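Local coordinates for protein UDP-N-acetylmuramate-alanine ligase MurC (Thermotoga maritima, PDB 1J6U) that catalyses the ATP-dependent joining of L-alanine to UDP-N-acetylmuramate, a step in building the peptidoglycan of the bacterial cell wall, at residues F117-T122 with T127-V132; Y184-N189 with A282-A287; K264-L269 with L288-G293. All coordinates share one frame; numbering follows the deposited sequence.

Contact 1. Residues F117-T122 with T127-V132; sequences FAVTGT and TTTAMV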
loop_
_atom_site.group_PDB
_atom_site.type_symbol
_atom_site.label_atom_id
_atom_site.label_comp_id
_atom_site.label_asym_id
_atom_site.label_seq_id
_atom_site.Cartn_x
_atom_site.Cartn_y
_atom_site.Cartn_z
ATOM N N PHE A 117 15.763 5.900 -3.015
ATOM C CA PHE A 117 15.323 4.529 -3.103
ATOM C C PHE A 117 13.854 4.605 -3.553
ATOM O O PHE A 117 12.979 5.049 -2.813
ATOM C CB PHE A 117 15.393 3.822 -1.746
ATOM C CG PHE A 117 16.795 3.574 -1.244
ATOM C CD1 PHE A 117 17.560 4.618 -0.715
ATOM C CD2 PHE A 117 17.318 2.287 -1.207
ATOM C CE1 PHE A 117 18.802 4.380 -0.156
ATOM C CE2 PHE A 117 18.564 2.048 -0.644
ATOM C CZ PHE A 117 19.297 3.098 -0.120
ATOM N N ALA A 118 13.596 4.185 -4.782
ATOM C CA ALA A 118 12.250 4.170 -5.321
ATOM C C ALA A 118 11.729 2.744 -5.525
ATOM O O ALA A 118 12.466 1.794 -5.886
ATOM C CB ALA A 118 12.212 4.926 -6.640
ATOM N N VAL A 119 10.442 2.586 -5.275
ATOM C CA VAL A 119 9.820 1.301 -5.485
ATOM C C VAL A 119 8.600 1.555 -6.333
ATOM O O VAL A 119 7.847 2.484 -6.072
ATOM C CB VAL A 119 9.396 0.671 -4.165
ATOM C CG1 VAL A 119 8.653 -0.650 -4.428
ATOM C CG2 VAL A 119 10.629 0.462 -3.287
ATOM N N THR A 120 8.405 0.752 -7.359
ATOM C CA THR A 120 7.229 0.920 -8.190
ATOM C C THR A 120 6.789 -0.474 -8.584
ATOM O O THR A 120 7.491 -1.444 -8.321
ATOM C CB THR A 120 7.503 1.739 -9.483
ATOM O OG1 THR A 120 6.253 2.092 -10.099
ATOM C CG2 THR A 120 8.288 0.907 -10.476
ATOM N N GLY A 121 5.627 -0.571 -9.219
ATOM C CA GLY A 121 5.131 -1.874 -9.624
ATOM C C GLY A 121 3.617 -1.950 -9.520
ATOM O O GLY A 121 2.972 -1.067 -8.985
ATOM N N THR A 122 3.047 -3.015 -10.045
ATOM C CA THR A 122 1.628 -3.158 -9.999
ATOM C C THR A 122 1.218 -3.599 -8.626
ATOM O O THR A 122 0.355 -2.995 -8.025
ATOM C CB THR A 122 1.151 -4.193 -10.978
ATOM O OG1 THR A 122 1.414 -3.747 -12.313
ATOM C CG2 THR A 122 -0.326 -4.430 -10.772
ATOM N N THR A 127 4.227 -2.349 0.421
ATOM C CA THR A 127 4.877 -3.171 1.441
ATOM C C THR A 127 6.398 -3.172 1.207
ATOM O O THR A 127 7.188 -3.020 2.164
ATOM C CB THR A 127 4.348 -4.635 1.435
ATOM O OG1 THR A 127 3.070 -4.672 2.065
ATOM C CG2 THR A 127 5.292 -5.567 2.222
ATOM N N THR A 128 6.788 -3.336 -0.062
ATOM C CA THR A 128 8.206 -3.352 -0.432
ATOM C C THR A 128 8.845 -2.040 -0.019
ATOM O O THR A 128 9.923 -2.018 0.596
ATOM C CB THR A 128 8.372 -3.592 -1.921
ATOM O OG1 THR A 128 7.909 -4.920 -2.217
ATOM C CG2 THR A 128 9.860 -3.451 -2.335
ATOM N N THR A 129 8.160 -0.942 -0.314
ATOM C CA THR A 129 8.659 0.361 0.100
ATOM C C THR A 129 8.785 0.460 1.612
ATOM O O THR A 129 9.740 1.033 2.131
ATOM C CB THR A 129 7.719 1.484 -0.321
ATOM O OG1 THR A 129 7.464 1.403 -1.722
ATOM C CG2 THR A 129 8.332 2.816 0.009
ATOM N N ALA A 130 7.813 -0.097 2.324
ATOM C CA ALA A 130 7.827 -0.016 3.778
ATOM C C ALA A 130 9.012 -0.838 4.297
ATOM O O ALA A 130 9.712 -0.442 5.261
ATOM C CB ALA A 130 6.467 -0.506 4.358
HETATM N N MSE A 131 9.252 -1.971 3.641
HETATM C CA MSE A 131 10.380 -2.821 4.008
HETATM C C MSE A 131 11.711 -2.051 3.827
HETATM O O MSE A 131 12.529 -2.024 4.746
HETATM C CB MSE A 131 10.369 -4.088 3.181
HETATM C CG MSE A 131 9.356 -5.050 3.613
HETATM SE SE MSE A 131 9.317 -6.566 2.460
HETATM C CE MSE A 131 8.436 -7.811 3.656
ATOM N N VAL A 132 11.898 -1.418 2.659
ATOM C CA VAL A 132 13.089 -0.648 2.364
ATOM C C VAL A 132 13.270 0.411 3.428
ATOM O O VAL A 132 14.346 0.519 4.023
ATOM C CB VAL A 132 12.995 0.035 0.969
ATOM C CG1 VAL A 132 14.226 0.958 0.718
ATOM C CG2 VAL A 132 12.940 -1.018 -0.095
#
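A chi1 of 176° swings Val119 CG1 to the far side from the backbone N and leaves CG2 beside that N, a spread that straddles the hydroxyl of Thr129; there chi1 of -54° turns OG1 to the strand. That oxygen lies 3.2 Å from Val119 CB, in close van der Waals contact, while its hydrogen bond goes to Lys125 O, one turn back along the helix. Thr128 likewise bonds through OG1 to Gly124 O and leaves its methyl to the strand, with CG2 3.7 Å from Val119 CG1. One turn on, Val132 CG2 approaches Val119 CG2 at 4.2 Å, and Val132 CG1 meets the Phe117 ring obliquely, 3.9 Å from CD2. Cutting Val119 back to an alanine removes CG1 and CG2, and would probably leave a gap against Thr128 CG2 and Val132 CG2 and the Thr129 hydroxyl less closely packed. Strand and helix run nearly antiparallel (161°), their axes 8.2 Å apart, as expected of the strand-loop-helix unit of a P-loop; the turn between them is the predicted ATP-binding loop, where Lys125 NZ bonds to Gly121 O. Strand 116-120 lies between strands 166-170 and 184-187 of the central sheet. Helix 125-138 lies along one face of this sheet, Thr129 and Val132 touching Val167 and Thr128 touching Ile186, and helix 276-291 packs beside it, Val285 on Met131.

Contact 2. Residues Y184-N189 with A282-A287; sequences YLIITN and ALAVIA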
loop_
_atom_site.group_PDB
_atom_site.type_symbol
_atom_site.label_atom_id
_atom_site.label_comp_id
_atom_site.label_asym_id
_atom_site.label_seq_id
_atom_site.Cartn_x
_atom_site.Cartn_y
_atom_site.Cartn_z
ATOM N N TYR A 184 18.340 3.889 -7.033
ATOM C CA TYR A 184 17.908 2.502 -7.022
ATOM C C TYR A 184 16.406 2.443 -7.197
ATOM O O TYR A 184 15.671 3.230 -6.630
ATOM C CB TYR A 184 18.266 1.873 -5.688
ATOM C CG TYR A 184 19.532 2.409 -5.108
ATOM C CD1 TYR A 184 19.540 3.054 -3.889
ATOM C CD2 TYR A 184 20.733 2.288 -5.796
ATOM C CE1 TYR A 184 20.714 3.572 -3.361
ATOM C CE2 TYR A 184 21.900 2.804 -5.282
ATOM C CZ TYR A 184 21.890 3.442 -4.071
ATOM O OH TYR A 184 23.070 3.948 -3.593
ATOM N N LEU A 185 15.970 1.480 -7.981
ATOM C CA LEU A 185 14.586 1.279 -8.253
ATOM C C LEU A 185 14.229 -0.214 -8.193
ATOM O O LEU A 185 14.870 -1.054 -8.871
ATOM C CB LEU A 185 14.273 1.783 -9.646
ATOM C CG LEU A 185 12.922 1.313 -10.169
ATOM C CD1 LEU A 185 11.856 2.183 -9.494
ATOM C CD2 LEU A 185 12.856 1.405 -11.704
ATOM N N ILE A 186 13.248 -0.555 -7.349
ATOM C CA ILE A 186 12.752 -1.932 -7.338
ATOM C C ILE A 186 11.447 -1.858 -8.149
ATOM O O ILE A 186 10.620 -0.944 -7.954
ATOM C CB ILE A 186 12.373 -2.448 -5.943
ATOM C CG1 ILE A 186 13.616 -2.684 -5.088
ATOM C CG2 ILE A 186 11.595 -3.741 -6.086
ATOM C CD1 ILE A 186 13.288 -3.118 -3.624
ATOM N N ILE A 187 11.289 -2.772 -9.092
ATOM C CA ILE A 187 10.065 -2.825 -9.878
ATOM C C ILE A 187 9.522 -4.182 -9.465
ATOM O O ILE A 187 10.051 -5.206 -9.910
ATOM C CB ILE A 187 10.318 -2.874 -11.394
ATOM C CG1 ILE A 187 11.079 -1.627 -11.863
ATOM C CG2 ILE A 187 8.982 -2.986 -12.130
ATOM C CD1 ILE A 187 11.400 -1.648 -13.384
ATOM N N THR A 188 8.477 -4.189 -8.626
ATOM C CA THR A 188 7.892 -5.448 -8.109
ATOM C C THR A 188 7.366 -6.335 -9.209
ATOM O O THR A 188 7.566 -7.556 -9.182
ATOM C CB THR A 188 6.737 -5.180 -7.155
ATOM O OG1 THR A 188 5.819 -4.290 -7.797
ATOM C CG2 THR A 188 7.228 -4.554 -5.874
ATOM N N ASN A 189 6.680 -5.708 -10.164
ATOM C CA ASN A 189 6.107 -6.394 -11.337
ATOM C C ASN A 189 5.418 -5.285 -12.094
ATOM O O ASN A 189 5.286 -4.164 -11.596
ATOM C CB ASN A 189 5.061 -7.432 -10.948
ATOM C CG ASN A 189 4.060 -6.872 -9.956
ATOM O OD1 ASN A 189 3.497 -5.790 -10.158
ATOM N ND2 ASN A 189 3.855 -7.586 -8.864
ATOM N N ALA A 282 10.160 -9.257 0.176
ATOM C CA ALA A 282 11.342 -9.266 1.007
ATOM C C ALA A 282 12.558 -9.649 0.112
ATOM O O ALA A 282 13.619 -9.051 0.253
ATOM C CB ALA A 282 11.172 -10.243 2.114
ATOM N N LEU A 283 12.378 -10.624 -0.788
ATOM C CA LEU A 283 13.403 -11.042 -1.730
ATOM C C LEU A 283 13.882 -9.804 -2.526
ATOM O O LEU A 283 15.080 -9.564 -2.635
ATOM C CB LEU A 283 12.851 -12.057 -2.727
ATOM C CG LEU A 283 13.415 -13.490 -2.771
ATOM C CD1 LEU A 283 13.454 -13.956 -4.205
ATOM C CD2 LEU A 283 14.811 -13.566 -2.188
ATOM N N ALA A 284 12.963 -9.012 -3.076
ATOM C CA ALA A 284 13.380 -7.823 -3.816
ATOM C C ALA A 284 14.189 -6.890 -2.916
ATOM O O ALA A 284 15.129 -6.220 -3.370
ATOM C CB ALA A 284 12.166 -7.080 -4.379
ATOM N N VAL A 285 13.832 -6.839 -1.638
ATOM C CA VAL A 285 14.562 -5.985 -0.729
ATOM C C VAL A 285 15.997 -6.501 -0.525
ATOM O O VAL A 285 16.969 -5.755 -0.573
ATOM C CB VAL A 285 13.823 -5.867 0.638
ATOM C CG1 VAL A 285 14.745 -5.167 1.680
ATOM C CG2 VAL A 285 12.522 -5.002 0.454
ATOM N N ILE A 286 16.099 -7.782 -0.237
ATOM C CA ILE A 286 17.360 -8.441 -0.062
ATOM C C ILE A 286 18.220 -8.204 -1.321
ATOM O O ILE A 286 19.393 -7.881 -1.232
ATOM C CB ILE A 286 17.105 -9.933 0.121
ATOM C CG1 ILE A 286 16.766 -10.201 1.569
ATOM C CG2 ILE A 286 18.328 -10.770 -0.297
ATOM C CD1 ILE A 286 16.113 -11.574 1.739
ATOM N N ALA A 287 17.614 -8.361 -2.488
ATOM C CA ALA A 287 18.324 -8.193 -3.720
ATOM C C ALA A 287 18.896 -6.810 -3.835
ATOM O O ALA A 287 20.037 -6.649 -4.270
ATOM C CB ALA A 287 17.422 -8.508 -4.927
#
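Ile186 and Ala284 bring strand 184-187 and the 282-287 part of helix 276-291 closest together, their CA atoms 6.9 Å apart, a spacing small enough that one branched side chain fills the space between the two backbones. Ile186 does this with two of its carbons. Its chi1 of -71° puts CG2 anti to the backbone N and CG1 anti to the carbonyl carbon, and a chi2 of 176° extends the longer branch, so that the two methyls end at different points on the helix. CG2 meets the Ala284 methyl, CB, at 3.8 Å. CD1 reaches further, to 3.6 Å from Ala284 O and 4.3 Å from Val285 N, and lies against the peptide group joining the two residues. The methyl of Ala284 points toward the strand and is short enough to let the helix backbone come this near. Val285, by contrast, offers the strand mainly its backbone; its CB points away from the strand, and the side chain packs on Met131 of helix 125-138. The contact is buried and wholly apolar on the side-chain level. Just past the strand, Thr188 OG1 bonds to Asp123 O and Asn189 OD1 to Asp123 N, which ties the strand end to the predicted ATP-binding loop. Ile186 also touches Thr128 of helix 125-138 and Val220 of strand 218-222. It therefore sits where two helices meet on one face of the central sheet, while the three-stranded sheet packs on helix 276-291, Leu269 and Leu271 touching Ala282 and Leu267 and Leu269 touching Ile286.

Contact 3. Residues K264-L269 with L288-G293; sequences KRYLEL and LFDSLG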
loop_
_atom_site.group_PDB
_atom_site.type_symbol
_atom_site.label_atom_id
_atom_site.label_comp_id
_atom_site.label_asym_id
_atom_site.label_seq_id
_atom_site.Cartn_x
_atom_site.Cartn_y
_atom_site.Cartn_z
ATOM N N LYS A 264 22.932 -20.774 -5.338
ATOM C CA LYS A 264 23.554 -21.360 -4.168
ATOM C C LYS A 264 22.868 -20.888 -2.903
ATOM O O LYS A 264 22.561 -19.704 -2.752
ATOM C CB LYS A 264 25.064 -21.035 -4.148
ATOM C CG LYS A 264 25.817 -21.677 -5.321
ATOM C CD LYS A 264 27.304 -21.869 -5.021
ATOM C CE LYS A 264 27.964 -22.807 -6.033
ATOM N NZ LYS A 264 27.482 -24.227 -5.972
ATOM N N ARG A 265 22.607 -21.834 -2.012
ATOM C CA ARG A 265 21.957 -21.532 -0.755
ATOM C C ARG A 265 22.752 -20.351 -0.231
ATOM O O ARG A 265 23.971 -20.417 -0.090
ATOM C CB ARG A 265 22.056 -22.727 0.173
ATOM C CG ARG A 265 21.186 -22.645 1.375
ATOM C CD ARG A 265 20.116 -23.727 1.350
ATOM N NE ARG A 265 20.668 -25.069 1.467
ATOM C CZ ARG A 265 19.929 -26.167 1.546
ATOM N NH1 ARG A 265 18.614 -26.071 1.526
ATOM N NH2 ARG A 265 20.499 -27.360 1.622
ATOM N N TYR A 266 22.045 -19.273 0.070
ATOM C CA TYR A 266 22.685 -18.046 0.484
ATOM C C TYR A 266 22.270 -17.545 1.852
ATOM O O TYR A 266 23.082 -17.018 2.600
ATOM C CB TYR A 266 22.387 -16.976 -0.569
ATOM C CG TYR A 266 23.114 -15.704 -0.322
ATOM C CD1 TYR A 266 22.459 -14.478 -0.411
ATOM C CD2 TYR A 266 24.485 -15.712 -0.046
ATOM C CE1 TYR A 266 23.142 -13.278 -0.247
ATOM C CE2 TYR A 266 25.187 -14.513 0.129
ATOM C CZ TYR A 266 24.510 -13.304 0.026
ATOM O OH TYR A 266 25.197 -12.139 0.212
ATOM N N LEU A 267 20.989 -17.678 2.174
ATOM C CA LEU A 267 20.492 -17.228 3.472
ATOM C C LEU A 267 19.072 -17.686 3.755
ATOM O O LEU A 267 18.311 -18.125 2.874
ATOM C CB LEU A 267 20.556 -15.689 3.594
ATOM C CG LEU A 267 19.757 -14.862 2.569
ATOM C CD1 LEU A 267 18.279 -14.831 2.949
ATOM C CD2 LEU A 267 20.312 -13.448 2.537
ATOM N N GLU A 268 18.722 -17.578 5.018
ATOM C CA GLU A 268 17.396 -17.930 5.409
ATOM C C GLU A 268 16.678 -16.639 5.768
ATOM O O GLU A 268 17.128 -15.875 6.627
ATOM C CB GLU A 268 17.397 -18.868 6.608
ATOM C CG GLU A 268 16.003 -19.279 6.967
ATOM C CD GLU A 268 15.956 -20.202 8.141
ATOM O OE1 GLU A 268 16.339 -19.766 9.251
ATOM O OE2 GLU A 268 15.531 -21.361 7.947
ATOM N N LEU A 269 15.570 -16.409 5.073
ATOM C CA LEU A 269 14.705 -15.259 5.314
ATOM C C LEU A 269 13.599 -15.635 6.299
ATOM O O LEU A 269 12.886 -16.627 6.101
ATOM C CB LEU A 269 14.053 -14.821 4.009
ATOM C CG LEU A 269 13.020 -13.707 4.042
ATOM C CD1 LEU A 269 13.588 -12.424 4.646
ATOM C CD2 LEU A 269 12.567 -13.494 2.617
ATOM N N LEU A 288 18.127 -5.803 -3.448
ATOM C CA LEU A 288 18.627 -4.450 -3.560
ATOM C C LEU A 288 19.833 -4.216 -2.643
ATOM O O LEU A 288 20.898 -3.828 -3.097
ATOM C CB LEU A 288 17.536 -3.439 -3.205
ATOM C CG LEU A 288 18.010 -1.986 -3.113
ATOM C CD1 LEU A 288 18.363 -1.521 -4.510
ATOM C CD2 LEU A 288 16.955 -1.100 -2.532
ATOM N N PHE A 289 19.643 -4.439 -1.352
ATOM C CA PHE A 289 20.677 -4.231 -0.362
ATOM C C PHE A 289 21.943 -5.074 -0.505
ATOM O O PHE A 289 23.059 -4.591 -0.234
ATOM C CB PHE A 289 20.075 -4.390 1.026
ATOM C CG PHE A 289 19.294 -3.197 1.449
ATOM C CD1 PHE A 289 17.897 -3.181 1.376
ATOM C CD2 PHE A 289 19.957 -2.056 1.827
ATOM C CE1 PHE A 289 17.189 -2.031 1.677
ATOM C CE2 PHE A 289 19.255 -0.891 2.137
ATOM C CZ PHE A 289 17.864 -0.874 2.062
ATOM N N ASP A 290 21.763 -6.322 -0.918
ATOM C CA ASP A 290 22.871 -7.224 -1.165
ATOM C C ASP A 290 23.620 -6.607 -2.360
ATOM O O ASP A 290 24.836 -6.468 -2.350
ATOM C CB ASP A 290 22.335 -8.609 -1.528
ATOM C CG ASP A 290 23.393 -9.708 -1.390
ATOM O OD1 ASP A 290 24.204 -9.633 -0.462
ATOM O OD2 ASP A 290 23.403 -10.664 -2.182
ATOM N N SER A 291 22.881 -6.192 -3.378
ATOM C CA SER A 291 23.511 -5.611 -4.538
ATOM C C SER A 291 24.308 -4.358 -4.178
ATOM O O SER A 291 25.277 -4.008 -4.865
ATOM C CB SER A 291 22.453 -5.310 -5.592
ATOM O OG SER A 291 22.161 -6.490 -6.332
ATOM N N LEU A 292 23.912 -3.691 -3.096
ATOM C CA LEU A 292 24.598 -2.483 -2.694
ATOM C C LEU A 292 25.647 -2.816 -1.652
ATOM O O LEU A 292 26.143 -1.931 -0.979
ATOM C CB LEU A 292 23.612 -1.466 -2.115
ATOM C CG LEU A 292 22.620 -0.760 -3.047
ATOM C CD1 LEU A 292 21.629 0.088 -2.241
ATOM C CD2 LEU A 292 23.372 0.130 -4.000
ATOM N N GLY A 293 25.947 -4.095 -1.481
ATOM C CA GLY A 293 26.955 -4.481 -0.513
ATOM C C GLY A 293 26.718 -4.307 0.971
ATOM O O GLY A 293 27.676 -4.218 1.771
#
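Between segments 264-269 and 288-293 the contact is made by Tyr266 and Asp290, at the protein surface. Ahead of the tyrosine, Arg265 NH1 forms a salt bridge with Glu246 in the same three-stranded sheet. Tyr266 then reaches over to the helix: chi1 of -174° sets its ring anti to the backbone N, and OH donates to Asp290 OD1 at 2.8 Å. The acceptor lies in the plane of the ring at its edge and is met on the syn side, with the donor 22° out of the carboxylate plane. Ring and carboxylate planes are 44° apart; Asp290 OD2 lies 3.3 Å from Tyr266 CE1, obliquely to the ring. Tyr266 and Leu267 form a classic beta bulge opposite Val259, and the CB atoms of both point toward the helix; Leu267 touches Ile286 and, on helix 296-305, Leu300. Leu269 returns to helix 276-291 at Ala282 and Ile286. The aspartate's other oxygen, OD2, is hydrogen-bonded to Tyr243 OH and salt-bridged to Lys261 NZ, so both oxygens are gripped and the carboxylate is held against rotation. Asp290 lies in the last turn, its O accepting Gly293 N in the Schellman motif that ends the helix, where helix polarity would tend to disfavour a negative charge; Lys261 and the two tyrosine hydroxyls probably offset this.

From the N terminus, contact 1 comes first and closes the shortest loop, the four residues 123-126 of the predicted ATP site. Contact 2 opens later, at 184-189, and bridges 92 residues to helix 276-291. Contact 3 crosses it: strand 264-269 lies within that span, whereas 288-293 follows it, directly continuing the helix of contact 2. It closes a loop of 18 residues that includes most of helix 276-291. Strands 116-120 and 184-187 are neighbours in the central sheet, and Ala118 O and Ile186 N, 2.9 Å apart, probably hydrogen-bond. Phe117 further packs on Leu288, Phe289 and Leu292. Helix 276-291 thus connects the nucleotide-binding core to the three-stranded sheet.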